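Putative extracellular solute-binding protein (Bordetella bronchiseptica, PDB 4P56) probably captures (R)- and (S)-mandelate or similar small carboxylates in the periplasm as the solute-binding component of a TRAP transporter. Local coordinates at residues Asp133-Val138 with Ala239-Arg244; Thr227-Gly232 with Val293-Ala298. One frame throughout, in Å; residues are numbered along the deposited sequence.

Interaction 1: Asp133-Val138 with Ala239-Arg244; sequences DEHKGV and AVIINR
Water 1 ties the guanidinium of Arg-244 to the loop 133-138: NH2 of Arg-244 donates to it at 2.8 Å, and the water in turn donates to OD1 of Asp-133 at 2.7 Å, with a weak bond from Gly-137 N as well. The water lies in the guanidinium plane, at its edge. Asp-133 OD1 and Arg-244 NH2 themselves stay 4.8 Å apart, so the opposite charges meet through solvent. With the side chain extended from CG to NE (chi2 178°, chi3 167°), the guanidinium is laid flat over the Gly-137–Val-138 peptide, Val-138 N lying 3.9 Å above its centre. Water 2 bridges Gly-137 O and Arg-244 N. The loop 133-138 leads from helix 114-129 into strand 139-145, which pairs antiparallel with strand 237-242 at the centre of a three-stranded sheet. Two successive beta turns, type I and then type II, shape this approach. Val-138 CG2 rests on Ile-241 CG2 at 3.8 Å, the two side chains crossing at a slant, and helix 76-81 packs against both. Two residues back along the strand, the His-135 ring meets Ala-239 CB obliquely, 3.6 Å from NE2, while that nitrogen is hydrogen-bonded to His-92 NE2.

Interaction 2: Thr227-Gly232 with Val293-Ala298; sequences TEFPGG and VKADDA
Glu-228 is gripped through both of its backbone polar atoms by the neighbouring strand. Its N donates to Val-293 O at 2.9 Å, almost straight (171°) although tilted from the carbonyl plane, and its O accepts from Ala-295 N at 2.9 Å with the donor nearly in line with the C=O bond. These two bonds set the parallel pairing of Thr-227 with Val-293 and Glu-228 with Lys-294, where strand 291-294 forms an outermost strand of the six-stranded mixed sheet.

The tight side lies where the strands end. Ala-295 CB sits over one face of the Phe-229 ring, 3.8 Å from its centroid, in a CH-pi contact; although the Phe-229 CB points away, CG stands beside the backbone N, anti to the carbonyl carbon (chi1 -71°), which carries the ring back to the methyl. Leu-299 of helix 297-307 also touches Phe-229. On the same face as Val-293, Thr-227 lies alongside that valine, its OG1 3.5 Å from Val-293 CB; the hydroxyl itself is hydrogen-bonded to Val-158 O.

The other face, carrying Glu-228 and Lys-294, is looser and wetter. Water 3 donates to Glu-228 OE1 and, weakly, to Val-293 O, so the carbonyl already bonded to Glu-228 N has a second partner. Lys-294 is exposed, its chain extended as far as CE before NZ turns off. Outside the strand pair, Arg-282 forms a salt bridge with Glu-228 OE2 and would be expected to keep that carboxylate ionised, so a mostly apolar face backs onto a charged, hydrated one.

Interaction 1 and interaction 2 lie on opposite sides of the chain's centre, 35 Å apart between centres and about 19 Å between nearest atoms, and do not touch. Each belongs to a different sheet: 239-244 to the three-stranded antiparallel one, 227-232 and 293-298 to the six-stranded mixed one. No helix or strand intervenes between strands 225-228 and 237-242, so one connection leads from one sheet to the other, consistent with the two-lobed fold of solute-binding proteins. Asp-236, at the end of this connection, and His-238, in strand 237-242, belong to the (R)-mandelate pocket. The ligand lies about 12 Å from the Ala-239 side chain, so interaction 1 does not line the pocket, though its strand does, through His-238.

Interaction 1: Asp133-Val138 with Ala239-Arg244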
ATOM      1  N   ASP A 133     -15.119   7.798   9.328  1.00 11.47           N
ATOM      2  CA  ASP A 133     -14.135   8.619  10.056  1.00 15.00           C
ATOM      3  C   ASP A 133     -12.905   7.818  10.505  1.00  9.92           C
ATOM      4  O   ASP A 133     -12.330   8.100  11.557  1.00 12.96           O
ATOM      5  CB  ASP A 133     -14.812   9.269  11.287  1.00 13.45           C
ATOM      6  CG  ASP A 133     -14.096  10.500  11.793  1.00 21.93           C
ATOM      7  OD1 ASP A 133     -13.350  11.136  10.999  1.00 16.14           O
ATOM      8  OD2 ASP A 133     -14.329  10.842  12.995  1.00 17.67           O
ATOM      9  N   GLU A 134     -12.462   6.854   9.703  1.00  8.88           N
ATOM     10  CA  GLU A 134     -11.260   6.098  10.071  1.00  8.41           C
ATOM     11  C   GLU A 134     -10.015   6.984  10.195  1.00  8.16           C
ATOM     12  O   GLU A 134      -9.113   6.646  10.967  1.00  9.41           O
ATOM     13  CB  GLU A 134     -10.980   5.002   9.062  1.00  7.94           C
ATOM     14  CG  GLU A 134     -12.010   3.901   9.024  1.00  8.27           C
ATOM     15  CD  GLU A 134     -11.565   2.737   8.200  1.00  7.89           C
ATOM     16  OE1 GLU A 134     -10.996   2.945   7.075  1.00  7.47           O
ATOM     17  OE2 GLU A 134     -11.754   1.589   8.703  1.00  9.28           O
ATOM     18  N   HIS A 135      -9.947   8.080   9.429  1.00 12.62           N
ATOM     19  CA  HIS A 135      -8.773   8.977   9.434  1.00 13.99           C
ATOM     20  C   HIS A 135      -9.004  10.178  10.361  1.00  9.72           C
ATOM     21  O   HIS A 135      -8.644  11.308  10.037  1.00 12.80           O
ATOM     22  CB  HIS A 135      -8.452   9.458   7.998  1.00 11.12           C
ATOM     23  CG  HIS A 135      -8.048   8.351   7.081  1.00  7.38           C
ATOM     24  ND1 HIS A 135      -8.945   7.453   6.551  1.00  9.23           N
ATOM     25  CD2 HIS A 135      -6.829   7.976   6.654  1.00  7.47           C
ATOM     26  CE1 HIS A 135      -8.284   6.556   5.832  1.00 12.63           C
ATOM     27  NE2 HIS A 135      -7.004   6.851   5.894  1.00  7.24           N
ATOM     28  N   LYS A 136      -9.655   9.931  11.501  1.00  9.42           N
ATOM     29  CA  LYS A 136     -10.051  11.005  12.400  1.00 12.22           C
ATOM     30  C   LYS A 136      -8.851  11.875  12.748  1.00 10.33           C
ATOM     31  O   LYS A 136      -7.777  11.354  13.050  1.00 14.50           O
ATOM     32  CB  LYS A 136     -10.622  10.417  13.692  1.00 11.81           C
ATOM     33  CG  LYS A 136     -11.091  11.457  14.689  1.00 16.93           C
ATOM     34  CD  LYS A 136     -11.609  10.808  15.978  1.00 25.18           C
ATOM     35  CE  LYS A 136     -12.347  11.831  16.838  1.00 26.63           C
ATOM     36  NZ  LYS A 136     -12.780  11.212  18.107  1.00 24.94           N
ATOM     37  N   GLY A 137      -9.049  13.188  12.723  1.00 15.83           N
ATOM     38  CA  GLY A 137      -8.078  14.120  13.270  1.00 18.05           C
ATOM     39  C   GLY A 137      -7.105  14.710  12.256  1.00 17.62           C
ATOM     40  O   GLY A 137      -6.344  15.612  12.594  1.00 12.27           O
ATOM     41  N   VAL A 138      -7.127  14.209  11.025  1.00 10.08           N
ATOM     42  CA  VAL A 138      -6.336  14.784   9.928  1.00  9.94           C
ATOM     43  C   VAL A 138      -7.246  14.913   8.697  1.00  9.78           C
ATOM     44  O   VAL A 138      -8.365  14.361   8.668  1.00 10.13           O
ATOM     45  CB  VAL A 138      -5.116  13.917   9.543  1.00  9.37           C
ATOM     46  CG1 VAL A 138      -4.176  13.707  10.763  1.00 11.08           C
ATOM     47  CG2 VAL A 138      -5.564  12.572   8.978  1.00 10.34           C
ATOM     48  N   ALA A 239      -2.453   6.087   2.728  1.00  6.99           N
ATOM     49  CA  ALA A 239      -3.217   7.334   2.692  1.00  6.88           C
ATOM     50  C   ALA A 239      -2.268   8.525   2.636  1.00  9.80           C
ATOM     51  O   ALA A 239      -1.257   8.536   3.313  1.00  6.61           O
ATOM     52  CB  ALA A 239      -4.113   7.442   3.918  1.00  7.52           C
ATOM     53  N   VAL A 240      -2.606   9.542   1.837  1.00  6.51           N
ATOM     54  CA  VAL A 240      -1.897  10.809   1.937  1.00  7.64           C
ATOM     55  C   VAL A 240      -2.780  11.783   2.770  1.00  8.86           C
ATOM     56  O   VAL A 240      -3.965  11.992   2.466  1.00 10.50           O
ATOM     57  CB  VAL A 240      -1.597  11.370   0.549  1.00  6.21           C
ATOM     58  CG1 VAL A 240      -0.977  12.759   0.673  1.00 14.11           C
ATOM     59  CG2 VAL A 240      -0.664  10.434  -0.190  1.00  7.18           C
ATOM     60  N   ILE A 241      -2.195  12.360   3.815  1.00  6.84           N
ATOM     61  CA  ILE A 241      -2.915  13.143   4.798  1.00  8.65           C
ATOM     62  C   ILE A 241      -2.257  14.516   5.021  1.00  8.42           C
ATOM     63  O   ILE A 241      -1.056  14.694   4.774  1.00  7.87           O
ATOM     64  CB  ILE A 241      -3.035  12.373   6.151  1.00  8.09           C
ATOM     65  CG1 ILE A 241      -1.676  11.975   6.679  1.00  8.23           C
ATOM     66  CG2 ILE A 241      -3.848  11.051   5.974  1.00  8.57           C
ATOM     67  CD1 ILE A 241      -1.677  11.456   8.093  1.00  9.15           C
ATOM     68  N   ILE A 242      -3.066  15.484   5.462  1.00  8.59           N
ATOM     69  CA  ILE A 242      -2.567  16.809   5.781  1.00  8.81           C
ATOM     70  C   ILE A 242      -3.167  17.309   7.076  1.00 11.13           C
ATOM     71  O   ILE A 242      -4.317  17.025   7.429  1.00 10.25           O
ATOM     72  CB  ILE A 242      -2.808  17.812   4.602  1.00  8.64           C
ATOM     73  CG1 ILE A 242      -2.158  19.151   4.910  1.00  9.27           C
ATOM     74  CG2 ILE A 242      -4.304  17.964   4.316  1.00  8.82           C
ATOM     75  CD1 ILE A 242      -2.040  20.071   3.670  1.00 13.20           C
ATOM     76  N   ASN A 243      -2.342  18.017   7.823  1.00 10.59           N
ATOM     77  CA  ASN A 243      -2.772  18.586   9.070  1.00 11.86           C
ATOM     78  C   ASN A 243      -3.902  19.586   8.778  1.00 12.26           C
ATOM     79  O   ASN A 243      -3.823  20.365   7.810  1.00 11.89           O
ATOM     80  CB  ASN A 243      -1.594  19.312   9.704  1.00 12.74           C
ATOM     81  CG  ASN A 243      -2.005  20.099  10.938  1.00 14.32           C
ATOM     82  OD1 ASN A 243      -2.371  21.256  10.821  1.00 14.88           O
ATOM     83  ND2 ASN A 243      -1.982  19.460  12.100  1.00 15.21           N
ATOM     84  N   ARG A 244      -4.955  19.567   9.593  1.00 13.21           N
ATOM     85  CA  ARG A 244      -6.137  20.377   9.290  1.00 15.92           C
ATOM     86  C   ARG A 244      -5.888  21.871   9.430  1.00 14.67           C
ATOM     87  O   ARG A 244      -6.446  22.678   8.689  1.00 16.52           O
ATOM     88  CB  ARG A 244      -7.321  19.966  10.187  1.00 14.97           C
ATOM     89  CG  ARG A 244      -7.878  18.626   9.804  1.00 14.34           C
ATOM     90  CD  ARG A 244      -9.026  18.222  10.735  1.00 17.08           C
ATOM     91  NE  ARG A 244      -9.719  17.089  10.148  1.00 24.13           N
ATOM     92  CZ  ARG A 244     -10.530  16.280  10.815  1.00 31.63           C
ATOM     93  NH1 ARG A 244     -10.762  16.480  12.108  1.00 30.89           N
ATOM     94  NH2 ARG A 244     -11.089  15.258  10.182  1.00 28.44           N
TER
HETATM   95  O   HOH W   1     -12.408  13.503  11.991  1.00 33.37           O
HETATM   96  O   HOH W   2      -4.723  17.761  11.777  1.00 11.63           O

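Interaction 2: Thr227-Gly232 with Val293-Ala298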
ATOM      1  N   THR A 227       7.197 -16.434  -5.630  1.00 14.87           N
ATOM      2  CA  THR A 227       5.980 -17.010  -6.208  1.00 13.79           C
ATOM      3  C   THR A 227       4.975 -15.916  -6.439  1.00 14.12           C
ATOM      4  O   THR A 227       4.616 -15.187  -5.529  1.00 15.28           O
ATOM      5  CB  THR A 227       5.378 -18.098  -5.311  1.00 15.62           C
ATOM      6  OG1 THR A 227       6.349 -19.150  -5.179  1.00 16.04           O
ATOM      7  CG2 THR A 227       4.080 -18.661  -5.937  1.00 14.61           C
ATOM      8  N   GLU A 228       4.566 -15.780  -7.688  1.00 16.26           N
ATOM      9  CA  GLU A 228       3.622 -14.756  -8.079  1.00 13.15           C
ATOM     10  C   GLU A 228       2.263 -15.391  -8.220  1.00 15.65           C
ATOM     11  O   GLU A 228       2.149 -16.576  -8.506  1.00 14.68           O
ATOM     12  CB  GLU A 228       4.021 -14.136  -9.408  1.00 18.51           C
ATOM     13  CG  GLU A 228       5.349 -13.409  -9.390  1.00 18.56           C
ATOM     14  CD  GLU A 228       5.597 -12.754 -10.716  1.00 18.19           C
ATOM     15  OE1 GLU A 228       6.212 -13.403 -11.578  1.00 17.43           O
ATOM     16  OE2 GLU A 228       5.114 -11.613 -10.929  1.00 17.71           O
ATOM     17  N   PHE A 229       1.235 -14.570  -8.032  1.00 17.37           N
ATOM     18  CA  PHE A 229      -0.142 -15.019  -8.045  1.00 17.82           C
ATOM     19  C   PHE A 229      -0.940 -14.074  -8.935  1.00 12.83           C
ATOM     20  O   PHE A 229      -0.762 -12.859  -8.860  1.00 13.57           O
ATOM     21  CB  PHE A 229      -0.707 -14.905  -6.633  1.00 14.40           C
ATOM     22  CG  PHE A 229      -0.156 -15.912  -5.663  1.00 17.59           C
ATOM     23  CD1 PHE A 229       1.051 -15.693  -5.026  1.00 15.77           C
ATOM     24  CD2 PHE A 229      -0.863 -17.068  -5.378  1.00 18.26           C
ATOM     25  CE1 PHE A 229       1.545 -16.604  -4.135  1.00 16.35           C
ATOM     26  CE2 PHE A 229      -0.368 -17.981  -4.496  1.00 18.85           C
ATOM     27  CZ  PHE A 229       0.839 -17.740  -3.860  1.00 14.60           C
ATOM     28  N   PRO A 230      -1.849 -14.618  -9.743  1.00 21.91           N
ATOM     29  CA  PRO A 230      -2.678 -13.756 -10.576  1.00 18.54           C
ATOM     30  C   PRO A 230      -3.500 -12.798  -9.740  1.00 21.03           C
ATOM     31  O   PRO A 230      -4.224 -13.212  -8.834  1.00 19.42           O
ATOM     32  CB  PRO A 230      -3.574 -14.745 -11.327  1.00 29.38           C
ATOM     33  CG  PRO A 230      -2.744 -15.995 -11.405  1.00 40.12           C
ATOM     34  CD  PRO A 230      -2.043 -16.043 -10.064  1.00 35.41           C
ATOM     35  N   GLY A 231      -3.375 -11.513 -10.060  1.00 15.71           N
ATOM     36  CA  GLY A 231      -4.087 -10.466  -9.354  1.00 17.06           C
ATOM     37  C   GLY A 231      -3.512 -10.197  -7.983  1.00 18.07           C
ATOM     38  O   GLY A 231      -4.109  -9.452  -7.190  1.00 12.55           O
ATOM     39  N   GLY A 232      -2.366 -10.814  -7.687  1.00 12.62           N
ATOM     40  CA  GLY A 232      -1.680 -10.571  -6.435  1.00 11.34           C
ATOM     41  C   GLY A 232      -2.088 -11.492  -5.295  1.00 11.72           C
ATOM     42  O   GLY A 232      -3.234 -11.898  -5.167  1.00 14.76           O
ATOM     43  N   VAL A 293       8.397 -18.663  -9.611  1.00 18.81           N
ATOM     44  CA  VAL A 293       7.270 -19.584  -9.724  1.00 19.30           C
ATOM     45  C   VAL A 293       6.004 -18.808 -10.049  1.00 18.70           C
ATOM     46  O   VAL A 293       5.795 -17.706  -9.529  1.00 17.45           O
ATOM     47  CB  VAL A 293       7.085 -20.373  -8.403  1.00 19.15           C
ATOM     48  CG1 VAL A 293       5.863 -21.282  -8.458  1.00 20.45           C
ATOM     49  CG2 VAL A 293       8.320 -21.179  -8.111  1.00 20.28           C
ATOM     50  N   LYS A 294       5.182 -19.359 -10.939  1.00 19.78           N
ATOM     51  CA  LYS A 294       3.810 -18.885 -11.103  1.00 19.57           C
ATOM     52  C   LYS A 294       2.925 -19.852 -10.338  1.00 21.46           C
ATOM     53  O   LYS A 294       2.910 -21.043 -10.625  1.00 21.33           O
ATOM     54  CB  LYS A 294       3.388 -18.840 -12.566  1.00 25.13           C
ATOM     55  CG  LYS A 294       1.945 -18.355 -12.774  1.00 29.42           C
ATOM     56  CD  LYS A 294       1.681 -18.034 -14.251  1.00 35.20           C
ATOM     57  CE  LYS A 294       0.264 -17.529 -14.520  1.00 43.71           C
ATOM     58  NZ  LYS A 294      -0.757 -18.619 -14.603  1.00 45.69           N
ATOM     59  N   ALA A 295       2.179 -19.340  -9.367  1.00 20.98           N
ATOM     60  CA  ALA A 295       1.321 -20.191  -8.552  1.00 18.89           C
ATOM     61  C   ALA A 295       0.468 -21.054  -9.458  1.00 20.88           C
ATOM     62  O   ALA A 295      -0.200 -20.538 -10.341  1.00 21.45           O
ATOM     63  CB  ALA A 295       0.421 -19.334  -7.654  1.00 17.55           C
ATOM     64  N   ASP A 296       0.470 -22.363  -9.254  1.00 25.62           N
ATOM     65  CA  ASP A 296      -0.359 -23.220 -10.116  1.00 25.25           C
ATOM     66  C   ASP A 296      -1.781 -23.222  -9.581  1.00 25.46           C
ATOM     67  O   ASP A 296      -2.026 -22.668  -8.509  1.00 24.16           O
ATOM     68  CB  ASP A 296       0.227 -24.624 -10.287  1.00 29.76           C
ATOM     69  CG  ASP A 296       0.200 -25.449  -9.013  1.00 31.77           C
ATOM     70  OD1 ASP A 296      -0.496 -25.093  -8.055  1.00 27.54           O
ATOM     71  OD2 ASP A 296       0.870 -26.497  -8.988  1.00 35.63           O
ATOM     72  N   ASP A 297      -2.720 -23.790 -10.334  1.00 27.05           N
ATOM     73  CA  ASP A 297      -4.133 -23.677  -9.981  1.00 27.66           C
ATOM     74  C   ASP A 297      -4.430 -24.257  -8.604  1.00 28.56           C
ATOM     75  O   ASP A 297      -5.316 -23.765  -7.909  1.00 26.44           O
ATOM     76  CB  ASP A 297      -5.033 -24.342 -11.035  1.00 33.62           C
ATOM     77  CG  ASP A 297      -5.017 -23.610 -12.369  1.00 36.77           C
ATOM     78  OD1 ASP A 297      -4.678 -22.410 -12.390  1.00 35.90           O
ATOM     79  OD2 ASP A 297      -5.344 -24.230 -13.396  1.00 45.46           O
ATOM     80  N   ALA A 298      -3.707 -25.312  -8.214  1.00 28.01           N
ATOM     81  CA  ALA A 298      -3.956 -25.956  -6.916  1.00 28.18           C
ATOM     82  C   ALA A 298      -3.551 -25.023  -5.771  1.00 25.40           C
ATOM     83  O   ALA A 298      -4.270 -24.878  -4.779  1.00 24.93           O
ATOM     84  CB  ALA A 298      -3.210 -27.292  -6.817  1.00 30.13           C
TER
HETATM   85  O   HOH W   3       5.974 -15.909 -11.833  1.00 18.52           O